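Local coordinates for phosphoglycerate oxidoreductase (Rhizobium etli, PDB 4HY3), which probably reduces hydroxypyruvate or glyoxylate with NAD(P)H, as expected of a D-isomer-specific 2-hydroxyacid dehydrogenase built on a Rossmann fold, at residues L30-E36 with A77-Q83; L97-L101 with D333-D338; E178-F184 with A200-D206; L228-I234 with A252-R257. All blocks are in the same frame, centred on the assembly; numbering follows the deposited sequence.

Contact 1: residues L30-E36 with A77-Q83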
# COMPACT_ATOMS: atom_id res chain seq x y z
N LEU A 30 8.52 25.44 32.34
CA LEU A 30 7.59 25.01 33.36
C LEU A 30 6.23 24.77 32.75
O LEU A 30 5.74 25.58 31.96
CB LEU A 30 7.48 26.05 34.48
CG LEU A 30 6.54 25.74 35.66
CD1 LEU A 30 6.92 26.57 36.88
CD2 LEU A 30 5.07 25.95 35.33
N ALA A 31 5.62 23.66 33.16
CA ALA A 31 4.28 23.32 32.75
C ALA A 31 3.42 22.95 33.95
O ALA A 31 3.83 22.14 34.80
CB ALA A 31 4.30 22.18 31.75
N ILE A 32 2.21 23.51 33.98
CA ILE A 32 1.22 23.20 35.00
C ILE A 32 0.44 21.96 34.61
O ILE A 32 -0.02 21.82 33.49
CB ILE A 32 0.29 24.41 35.22
CG1 ILE A 32 1.15 25.63 35.53
CG2 ILE A 32 -0.71 24.15 36.34
CD1 ILE A 32 0.38 26.91 35.72
N SER A 33 0.30 21.05 35.56
CA SER A 33 -0.49 19.86 35.33
C SER A 33 -1.86 19.97 36.02
O SER A 33 -1.95 20.23 37.21
CB SER A 33 0.30 18.64 35.78
OG SER A 33 -0.51 17.50 35.86
N ALA A 34 -2.93 19.81 35.26
CA ALA A 34 -4.31 19.93 35.76
C ALA A 34 -5.14 19.12 34.80
O ALA A 34 -6.00 19.65 34.08
CB ALA A 34 -4.77 21.38 35.77
N PRO A 35 -4.84 17.82 34.72
CA PRO A 35 -5.35 16.91 33.69
C PRO A 35 -6.70 16.26 34.00
O PRO A 35 -7.32 15.65 33.11
CB PRO A 35 -4.27 15.84 33.63
CG PRO A 35 -3.70 15.84 35.01
CD PRO A 35 -3.70 17.25 35.46
N GLU A 36 -7.12 16.36 35.25
CA GLU A 36 -8.39 15.83 35.77
C GLU A 36 -9.53 16.01 34.79
O GLU A 36 -9.66 17.08 34.21
CB GLU A 36 -8.70 16.63 37.01
CG GLU A 36 -7.55 17.57 37.34
CD GLU A 36 -6.44 16.94 38.17
OE1 GLU A 36 -6.50 15.73 38.46
OE2 GLU A 36 -5.47 17.66 38.55
N ALA A 77 4.95 29.82 33.38
CA ALA A 77 4.30 28.67 32.74
C ALA A 77 4.22 28.79 31.19
O ALA A 77 3.54 29.66 30.63
CB ALA A 77 2.91 28.44 33.34
N ARG A 78 4.93 27.91 30.50
CA ARG A 78 4.88 27.86 29.07
C ARG A 78 3.75 26.96 28.52
O ARG A 78 3.39 27.07 27.36
CB ARG A 78 6.23 27.38 28.54
CG ARG A 78 6.22 27.03 27.06
CD ARG A 78 7.60 26.72 26.55
NE ARG A 78 8.53 27.76 26.94
CZ ARG A 78 9.85 27.65 26.81
NH1 ARG A 78 10.38 26.57 26.28
NH2 ARG A 78 10.64 28.64 27.20
N TYR A 79 3.21 26.05 29.34
CA TYR A 79 2.20 25.10 28.90
C TYR A 79 1.27 24.70 30.04
O TYR A 79 1.66 24.73 31.21
CB TYR A 79 2.83 23.80 28.39
CG TYR A 79 3.92 23.92 27.34
CD1 TYR A 79 3.63 24.34 26.03
CD2 TYR A 79 5.24 23.60 27.64
CE1 TYR A 79 4.63 24.45 25.08
CE2 TYR A 79 6.24 23.68 26.69
CZ TYR A 79 5.93 24.10 25.41
OH TYR A 79 6.92 24.20 24.49
N ILE A 80 0.04 24.31 29.69
CA ILE A 80 -0.88 23.69 30.64
C ILE A 80 -1.23 22.32 30.11
O ILE A 80 -1.90 22.20 29.08
CB ILE A 80 -2.20 24.49 30.78
CG1 ILE A 80 -1.91 25.98 30.94
CG2 ILE A 80 -3.04 23.95 31.93
CD1 ILE A 80 -2.30 26.57 32.27
N ILE A 81 -0.78 21.26 30.77
CA ILE A 81 -1.29 19.94 30.42
C ILE A 81 -2.64 19.78 31.13
O ILE A 81 -2.68 19.76 32.36
CB ILE A 81 -0.30 18.82 30.79
CG1 ILE A 81 1.13 19.21 30.38
CG2 ILE A 81 -0.72 17.50 30.15
CD1 ILE A 81 2.22 18.26 30.83
N GLY A 82 -3.72 19.72 30.36
CA GLY A 82 -5.11 19.57 30.88
C GLY A 82 -6.14 20.60 30.41
O GLY A 82 -5.98 21.20 29.34
N GLN A 83 -7.20 20.80 31.20
CA GLN A 83 -8.39 21.60 30.80
C GLN A 83 -8.94 22.51 31.92
O GLN A 83 -10.16 22.62 32.07
CB GLN A 83 -9.56 20.71 30.44
CG GLN A 83 -9.20 19.41 29.82
CD GLN A 83 -8.71 18.42 30.83
OE1 GLN A 83 -9.36 18.15 31.85
NE2 GLN A 83 -7.54 17.86 30.55

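Contact 2: residues L97-L101 with D333-D338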
# COMPACT_ATOMS: atom_id res chain seq x y z
N LEU A 97 2.55 31.76 28.66
CA LEU A 97 1.69 30.64 28.27
C LEU A 97 1.72 30.47 26.75
O LEU A 97 1.50 31.42 26.01
CB LEU A 97 0.25 30.79 28.82
CG LEU A 97 -0.70 29.58 28.68
CD1 LEU A 97 -0.15 28.32 29.33
CD2 LEU A 97 -2.12 29.86 29.17
N ARG A 98 2.04 29.28 26.29
CA ARG A 98 2.20 29.10 24.89
C ARG A 98 1.03 28.23 24.39
O ARG A 98 0.42 28.51 23.34
CB ARG A 98 3.54 28.44 24.62
CG ARG A 98 4.33 29.04 23.48
CD ARG A 98 5.61 29.62 24.01
NE ARG A 98 6.78 28.81 23.66
CZ ARG A 98 8.03 29.11 24.04
NH1 ARG A 98 8.29 30.18 24.78
NH2 ARG A 98 9.04 28.33 23.68
N SER A 99 0.69 27.19 25.15
CA SER A 99 -0.42 26.35 24.74
C SER A 99 -1.03 25.61 25.90
O SER A 99 -0.41 25.42 26.93
CB SER A 99 0.02 25.36 23.65
OG SER A 99 -0.86 24.24 23.54
N ILE A 100 -2.27 25.19 25.69
CA ILE A 100 -2.98 24.38 26.62
C ILE A 100 -3.21 23.07 25.92
O ILE A 100 -3.77 23.05 24.84
CB ILE A 100 -4.31 25.04 27.00
CG1 ILE A 100 -3.98 26.26 27.87
CG2 ILE A 100 -5.25 24.05 27.71
CD1 ILE A 100 -5.14 27.17 28.21
N LEU A 101 -2.75 21.97 26.50
CA LEU A 101 -2.98 20.70 25.88
C LEU A 101 -4.14 19.96 26.57
O LEU A 101 -3.97 19.41 27.66
CB LEU A 101 -1.70 19.89 25.83
CG LEU A 101 -0.62 20.66 25.09
CD1 LEU A 101 0.26 21.44 26.05
CD2 LEU A 101 0.22 19.78 24.18
N ASP A 333 4.21 17.56 20.85
CA ASP A 333 3.80 18.94 20.69
C ASP A 333 4.55 19.93 21.56
O ASP A 333 4.83 21.03 21.13
CB ASP A 333 2.28 19.10 20.75
CG ASP A 333 1.64 18.82 19.39
OD1 ASP A 333 2.44 18.76 18.41
OD2 ASP A 333 0.39 18.66 19.28
N MSE A 334 4.95 19.54 22.77
CA MSE A 334 5.72 20.46 23.60
C MSE A 334 7.07 20.76 22.97
O MSE A 334 7.53 21.92 22.92
CB MSE A 334 5.76 19.82 24.98
CG MSE A 334 4.50 20.19 25.76
SE MSE A 334 4.51 19.19 27.46
CE MSE A 334 4.98 20.56 28.77
N ASP A 335 7.68 19.73 22.42
CA ASP A 335 8.99 19.83 21.87
C ASP A 335 9.04 20.75 20.66
O ASP A 335 10.02 21.53 20.50
CB ASP A 335 9.46 18.46 21.49
CG ASP A 335 10.78 18.48 20.81
OD1 ASP A 335 11.73 19.07 21.36
OD2 ASP A 335 10.86 17.89 19.72
N LEU A 336 7.99 20.68 19.81
CA LEU A 336 7.83 21.63 18.72
C LEU A 336 7.68 23.07 19.20
O LEU A 336 8.34 23.98 18.68
CB LEU A 336 6.72 21.24 17.76
CG LEU A 336 7.02 19.98 16.91
CD1 LEU A 336 5.75 19.23 16.55
CD2 LEU A 336 7.85 20.21 15.65
N MSE A 337 6.87 23.30 20.22
CA MSE A 337 6.64 24.67 20.63
C MSE A 337 7.80 25.20 21.41
O MSE A 337 8.06 26.41 21.38
CB MSE A 337 5.38 24.74 21.43
CG MSE A 337 4.32 24.12 20.56
SE MSE A 337 2.55 24.71 21.20
CE MSE A 337 2.22 23.00 22.12
N ASP A 338 8.50 24.34 22.13
CA ASP A 338 9.79 24.76 22.70
C ASP A 338 10.73 25.31 21.62
O ASP A 338 11.31 26.36 21.79
CB ASP A 338 10.50 23.61 23.40
CG ASP A 338 9.82 23.19 24.67
OD1 ASP A 338 9.32 24.09 25.41
OD2 ASP A 338 9.81 21.95 24.92

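Contact 3: residues E178-F184 with A200-D206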
# COMPACT_ATOMS: atom_id res chain seq x y z
N GLU A 178 -19.07 -4.19 -0.66
CA GLU A 178 -19.47 -2.79 -0.63
C GLU A 178 -19.48 -2.22 0.79
O GLU A 178 -20.36 -2.58 1.61
CB GLU A 178 -20.84 -2.60 -1.28
CG GLU A 178 -20.95 -3.07 -2.73
CD GLU A 178 -20.91 -1.92 -3.71
OE1 GLU A 178 -20.00 -1.07 -3.57
OE2 GLU A 178 -21.79 -1.86 -4.60
N ILE A 179 -18.51 -1.34 1.08
CA ILE A 179 -18.47 -0.66 2.40
C ILE A 179 -18.86 0.80 2.36
O ILE A 179 -18.33 1.58 1.57
CB ILE A 179 -17.09 -0.71 3.08
CG1 ILE A 179 -16.68 -2.15 3.35
CG2 ILE A 179 -17.14 0.07 4.39
CD1 ILE A 179 -15.19 -2.36 3.36
N GLY A 180 -19.77 1.16 3.26
CA GLY A 180 -20.13 2.55 3.45
C GLY A 180 -19.92 3.12 4.84
O GLY A 180 -20.24 2.52 5.88
N ILE A 181 -19.38 4.33 4.86
CA ILE A 181 -19.08 4.99 6.11
C ILE A 181 -19.93 6.27 6.28
O ILE A 181 -19.85 7.20 5.46
CB ILE A 181 -17.58 5.26 6.21
CG1 ILE A 181 -16.82 3.97 5.94
CG2 ILE A 181 -17.23 5.76 7.60
CD1 ILE A 181 -15.32 4.15 5.84
N VAL A 182 -20.75 6.28 7.33
CA VAL A 182 -21.52 7.48 7.71
C VAL A 182 -20.69 8.37 8.66
O VAL A 182 -20.59 8.12 9.87
CB VAL A 182 -22.88 7.13 8.36
CG1 VAL A 182 -23.59 8.39 8.84
CG2 VAL A 182 -23.77 6.38 7.38
N GLY A 183 -20.10 9.41 8.09
CA GLY A 183 -19.13 10.23 8.81
C GLY A 183 -17.74 9.78 8.43
O GLY A 183 -17.57 8.73 7.80
N PHE A 184 -16.74 10.58 8.79
CA PHE A 184 -15.36 10.29 8.44
C PHE A 184 -14.50 11.40 8.96
O PHE A 184 -14.30 12.40 8.26
CB PHE A 184 -15.20 10.29 6.91
CG PHE A 184 -13.87 9.77 6.43
CD1 PHE A 184 -13.73 8.42 6.07
CD2 PHE A 184 -12.78 10.61 6.30
CE1 PHE A 184 -12.53 7.92 5.59
CE2 PHE A 184 -11.57 10.12 5.83
CZ PHE A 184 -11.44 8.76 5.48
N ALA A 200 -11.85 -3.74 -1.11
CA ALA A 200 -13.29 -3.54 -1.19
C ALA A 200 -13.67 -2.16 -1.77
O ALA A 200 -12.79 -1.35 -2.07
CB ALA A 200 -13.88 -3.68 0.20
N ARG A 201 -14.97 -1.89 -1.93
CA ARG A 201 -15.43 -0.57 -2.38
C ARG A 201 -16.00 0.33 -1.25
O ARG A 201 -16.99 -0.01 -0.54
CB ARG A 201 -16.42 -0.72 -3.53
CG ARG A 201 -17.05 0.57 -4.02
CD ARG A 201 -17.21 0.46 -5.52
NE ARG A 201 -18.26 1.31 -6.05
CZ ARG A 201 -18.12 2.12 -7.09
NH1 ARG A 201 -16.95 2.21 -7.73
NH2 ARG A 201 -19.15 2.85 -7.50
N ILE A 202 -15.37 1.50 -1.08
CA ILE A 202 -15.64 2.30 0.10
C ILE A 202 -16.27 3.67 -0.18
O ILE A 202 -15.58 4.62 -0.63
CB ILE A 202 -14.38 2.42 1.00
CG1 ILE A 202 -13.89 1.03 1.39
CG2 ILE A 202 -14.71 3.25 2.25
CD1 ILE A 202 -12.50 1.00 1.97
N ARG A 203 -17.57 3.76 0.13
CA ARG A 203 -18.39 4.97 -0.04
C ARG A 203 -18.48 5.70 1.26
O ARG A 203 -18.83 5.12 2.28
CB ARG A 203 -19.81 4.62 -0.48
CG ARG A 203 -19.95 4.35 -1.97
CD ARG A 203 -21.41 4.21 -2.35
NE ARG A 203 -21.60 3.41 -3.55
CZ ARG A 203 -21.75 2.09 -3.56
NH1 ARG A 203 -21.71 1.42 -2.40
NH2 ARG A 203 -21.93 1.45 -4.71
N VAL A 204 -18.19 6.99 1.21
CA VAL A 204 -18.14 7.80 2.41
C VAL A 204 -19.05 9.01 2.28
O VAL A 204 -19.01 9.73 1.28
CB VAL A 204 -16.68 8.28 2.71
CG1 VAL A 204 -16.65 9.37 3.79
CG2 VAL A 204 -15.82 7.11 3.14
N PHE A 205 -19.85 9.25 3.30
CA PHE A 205 -20.62 10.47 3.35
C PHE A 205 -20.05 11.42 4.40
O PHE A 205 -19.87 11.04 5.56
CB PHE A 205 -22.10 10.16 3.59
CG PHE A 205 -22.89 11.37 3.98
CD1 PHE A 205 -23.24 12.32 3.03
CD2 PHE A 205 -23.28 11.56 5.30
CE1 PHE A 205 -23.96 13.45 3.40
CE2 PHE A 205 -24.00 12.69 5.68
CZ PHE A 205 -24.34 13.63 4.72
N ASP A 206 -19.77 12.65 3.98
CA ASP A 206 -19.22 13.66 4.86
C ASP A 206 -19.51 15.09 4.34
O ASP A 206 -19.12 15.44 3.23
CB ASP A 206 -17.73 13.43 5.07
CG ASP A 206 -17.16 14.21 6.26
OD1 ASP A 206 -17.59 14.00 7.41
OD2 ASP A 206 -16.23 15.01 6.04

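Contact 4: residues L228-I234 with A252-R257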
# COMPACT_ATOMS: atom_id res chain seq x y z
N LEU A 228 -26.14 4.41 2.40
CA LEU A 228 -27.15 3.75 3.20
C LEU A 228 -27.75 2.59 2.41
O LEU A 228 -28.27 1.63 3.00
CB LEU A 228 -28.21 4.79 3.56
CG LEU A 228 -29.06 4.59 4.81
CD1 LEU A 228 -29.69 5.90 5.26
CD2 LEU A 228 -30.14 3.55 4.54
N THR A 229 -27.64 2.65 1.08
CA THR A 229 -28.46 1.83 0.21
C THR A 229 -27.71 0.80 -0.61
O THR A 229 -28.10 -0.37 -0.62
CB THR A 229 -29.40 2.73 -0.64
OG1 THR A 229 -30.71 2.69 -0.05
CG2 THR A 229 -29.46 2.31 -2.13
N LYS A 230 -26.65 1.24 -1.28
CA LYS A 230 -25.81 0.38 -2.11
C LYS A 230 -24.66 -0.24 -1.32
O LYS A 230 -23.54 -0.36 -1.83
CB LYS A 230 -25.24 1.20 -3.26
CG LYS A 230 -26.19 2.32 -3.66
CD LYS A 230 -25.83 2.99 -4.97
CE LYS A 230 -27.10 3.56 -5.57
NZ LYS A 230 -26.86 4.88 -6.18
N SER A 231 -24.93 -0.64 -0.07
CA SER A 231 -23.85 -1.07 0.82
C SER A 231 -24.13 -2.34 1.64
O SER A 231 -25.23 -2.53 2.18
CB SER A 231 -23.38 0.08 1.73
OG SER A 231 -22.41 0.90 1.10
N ASP A 232 -23.12 -3.22 1.70
CA ASP A 232 -23.22 -4.44 2.49
C ASP A 232 -22.74 -4.21 3.91
O ASP A 232 -23.24 -4.85 4.84
CB ASP A 232 -22.42 -5.55 1.83
CG ASP A 232 -22.96 -5.92 0.46
OD1 ASP A 232 -24.13 -6.40 0.37
OD2 ASP A 232 -22.20 -5.75 -0.52
N PHE A 233 -21.77 -3.31 4.07
CA PHE A 233 -21.34 -2.93 5.40
C PHE A 233 -21.34 -1.43 5.58
O PHE A 233 -20.66 -0.70 4.85
CB PHE A 233 -19.96 -3.48 5.69
CG PHE A 233 -19.84 -4.97 5.52
CD1 PHE A 233 -20.19 -5.82 6.55
CD2 PHE A 233 -19.38 -5.50 4.33
CE1 PHE A 233 -20.08 -7.18 6.40
CE2 PHE A 233 -19.26 -6.87 4.18
CZ PHE A 233 -19.61 -7.71 5.22
N ILE A 234 -22.09 -1.00 6.59
CA ILE A 234 -22.27 0.41 6.90
C ILE A 234 -21.78 0.63 8.31
O ILE A 234 -22.27 -0.02 9.24
CB ILE A 234 -23.77 0.82 6.83
CG1 ILE A 234 -24.34 0.53 5.44
CG2 ILE A 234 -24.00 2.27 7.24
CD1 ILE A 234 -25.76 0.03 5.51
N ALA A 252 -35.01 4.90 7.14
CA ALA A 252 -33.62 4.70 6.76
C ALA A 252 -33.21 3.22 6.75
O ALA A 252 -32.49 2.78 5.85
CB ALA A 252 -32.72 5.49 7.68
N PHE A 253 -33.67 2.45 7.73
CA PHE A 253 -33.24 1.05 7.82
C PHE A 253 -33.74 0.13 6.70
O PHE A 253 -32.94 -0.56 6.08
CB PHE A 253 -33.53 0.48 9.20
CG PHE A 253 -32.60 0.99 10.25
CD1 PHE A 253 -31.25 0.62 10.24
CD2 PHE A 253 -33.04 1.87 11.23
CE1 PHE A 253 -30.38 1.10 11.20
CE2 PHE A 253 -32.17 2.36 12.19
CZ PHE A 253 -30.84 1.97 12.18
N SER A 254 -35.04 0.13 6.47
CA SER A 254 -35.64 -0.53 5.30
C SER A 254 -34.95 -0.15 3.97
O SER A 254 -34.81 -0.98 3.08
CB SER A 254 -37.13 -0.17 5.22
OG SER A 254 -37.34 1.23 5.43
N SER A 255 -34.52 1.10 3.85
CA SER A 255 -33.84 1.57 2.65
C SER A 255 -32.60 0.75 2.27
O SER A 255 -32.01 0.96 1.21
CB SER A 255 -33.48 3.04 2.84
OG SER A 255 -32.27 3.37 2.16
N MSE A 256 -32.20 -0.17 3.15
CA MSE A 256 -30.91 -0.87 3.03
C MSE A 256 -31.01 -2.07 2.11
O MSE A 256 -32.07 -2.36 1.57
CB MSE A 256 -30.42 -1.26 4.45
CG MSE A 256 -29.50 -0.20 5.08
SE MSE A 256 -29.10 -0.40 7.03
CE MSE A 256 -28.87 1.50 7.51
N ARG A 257 -29.88 -2.74 1.89
CA ARG A 257 -29.86 -4.05 1.24
C ARG A 257 -30.29 -5.08 2.24
O ARG A 257 -30.40 -4.80 3.42
CB ARG A 257 -28.47 -4.41 0.77
CG ARG A 257 -28.20 -4.10 -0.68
CD ARG A 257 -26.75 -4.39 -0.99
NE ARG A 257 -26.33 -3.63 -2.15
CZ ARG A 257 -25.07 -3.53 -2.56
NH1 ARG A 257 -24.10 -4.12 -1.87
NH2 ARG A 257 -24.77 -2.83 -3.65

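Contact 1: residues L30-E36 with A77-Q83
The ring of Tyr79 takes the methyl of Ala31 at its edge, near the ring plane, while CG of the adjacent Arg78 lies over the centre of one face. CG of Tyr79 lies anti to its carbonyl carbon, chi1 -52°, which sends the ring toward Asp338, whose OD1 is hydrogen-bonded to Tyr79 OH and forms a salt bridge with Arg78 NH1. Ala31 and Tyr79 meet through their CB atoms, 4.0 Å apart, on a face covered by Met334 of helix 320-338; a side chain as small as alanine suits a place where a helix packs. Ile81 shares this face. On the other face Ile32 lays CD1 against CB of Ala77 at 3.8 Å, and CB of Ala77 also meets CD2 of Leu30 at 3.9 Å. Strands 30-34 and 77-82 run parallel, their directions 20° from each other. Ile32 is gripped twice, its N bonding to Tyr79 O (3.1 Å) and its O receiving Ile81 N (2.9 Å); Ala34 N then reaches Ile81 O. Gly82 has backbone angles that jam a CB against the preceding carbonyl, so glycine is called for. These strands belong to the parallel part of the N-terminal sheet, flavodoxin-like in order. Mostly apolar side chains lie on both faces, and the main-chain groups turned toward each other pair between the strands; Ala31 and Ser33 bond on to strand 57-60, as suits a buried parallel sheet.

Contact 2: residues L97-L101 with D333-D338
A single hydrogen bond joins Arg98 to the helix, donated by NH2 to Met337 O over 3.2 Å at an N-H...O angle of 155°. The oxygen lies in the guanidinium plane, whereas the donor is tilted 29° from the plane of the carbonyl. Bends at chi2 and chi3 carry the arginine across to this last turn of helix 320-338. Apolar contacts come next. Met337 bends at chi3 and sets CE 3.6 Å from CB of Ser99, where a small residue leaves room for it; Ser99 OG turns to His122 O. Leu101 spreads its two methyls, CD2 lying 4.3 Å from Met337 CE and CD1 4.4 Å from Met334 CG. CD2 also meets CB of Asp333 at 4.1 Å, the two side chains crossing obliquely, while the Asp333 carboxylate accepts backbone N-H groups of Met344, Arg345 and Cys346. The remaining interaction is electrostatic: Arg98 NH2 and Asp338 OD1 stand 4.6 Å apart, with the oxygen well out of the guanidinium plane; the stronger partners of that carboxylate are Arg78 and Tyr79, with Tyr56 on OD2. As in relatives, the C-terminal helix returns to cover the N-terminal sheet, here antiparallel to strand 99-101. Leu101 with Met334 and Met337 (both selenomethionine in the crystal) gives the helix an apolar underside, and the positive charge of Arg98 at the helix C-terminus is likely to offset the helix dipole and the nearby acid.

Contact 3: residues E178-F184 with A200-D206
Arg203 leaves its strand with CB 4.0 Å from Ile179 O, and its chain, extended from CG to NE, runs toward Glu178. There NH1 forms a salt bridge to Glu178 OE1 at 3.2 Å, and NH2 sends a weak but straight bond to OE2 at 3.3 Å. OE2 lies in the guanidinium plane, although the two flat groups are turned 46° apart. Glu178 is bent at chi2, which brings OE1 beside CG of Arg201 at 3.4 Å; Arg201 NE makes a long salt bridge to the same OE1, while its NH2 pairs more strongly with Glu220. Since Glu178 OE2 also binds Arg257, an alanine in place of Glu178 would probably leave Arg203 and Arg257 without a shared counter-charge. The strands are the first two of the Rossmann beta-alpha-beta unit, with helix 186-195 between them. Gly183, at backbone angles that exclude a CB, opens a GxGxxG pattern consistent with dinucleotide binding; its N reaches Phe205 O at 3.0 Å. On the face away from the charges, Ile181 and Val204 lie side by side, CB to CG2 4.0 Å, and Ile181 CD1 meets Ile202 CG2. Phe184 crosses Val204 at about a right angle, its CB touching CG1 at 3.6 Å.

Contact 4: residues L228-I234 with A252-R257
Arg257 lays its guanidinium flat over the peptide joining Lys230 to Ser231, the carbonyl carbon of Lys230 standing 3.4 Å above the centre of one face. The chain is extended from CG to NE, long enough to pass CG by Thr229 O and carry NH1 to Asp232 OD2 for a 2.8 Å salt bridge. The carboxylate and guanidinium planes are 49° apart, and the acid sits at the guanidinium edge. NH2 pairs with Glu178, the arginine's second acid. A methionine in place of Arg257 would probably leave Asp232 without its close positive mate and Glu178 with one fewer partner. This is the turn where helix 224-229 leads into strand 233-236 of the Rossmann sheet, met by the loop that follows helix 250-254 on the way to strand 261-264. Met256, modelled as selenomethionine, has a long flexible chain, as methionine has, that fits this corner. It meets Ile234 tip to tip, SE to CD1 3.7 Å, and crosses Leu228 at about a right angle. Leu228, with CG anti to the backbone N at chi1 -155°, turns its methyl CD1 to CB of Ala252 at 3.9 Å. Phe262 and Ile285 pack on Met256 from beyond. At the partly exposed Thr229, OG1 donates a hydrogen bond to Ser255 O, though its modelled length is short and doubtful.

Contacts 1 and 2 share a domain: strands 77-82 and 99-101 are neighbours in one sheet, joined by a probable hydrogen bond from Gly82 N to Leu101 O. Contacts 3 and 4 lie together in the other, NAD-binding domain, where strands 178-182 and 233-236 pair, probably through a hydrogen bond from Gly180 N to Phe233 O. The centres of contacts 1 and 3 are about 38 Å apart. Contacts 1 and 3 are both buried parallel strand pairs, yet the side chains of contact 1 are largely apolar whereas contact 3 adds an ion network at one end. Contact 2 is buried helix-on-sheet packing; contact 4, a meeting of loops and helix ends, is only partly buried, combining an arginine-aspartate salt bridge with an apolar cluster.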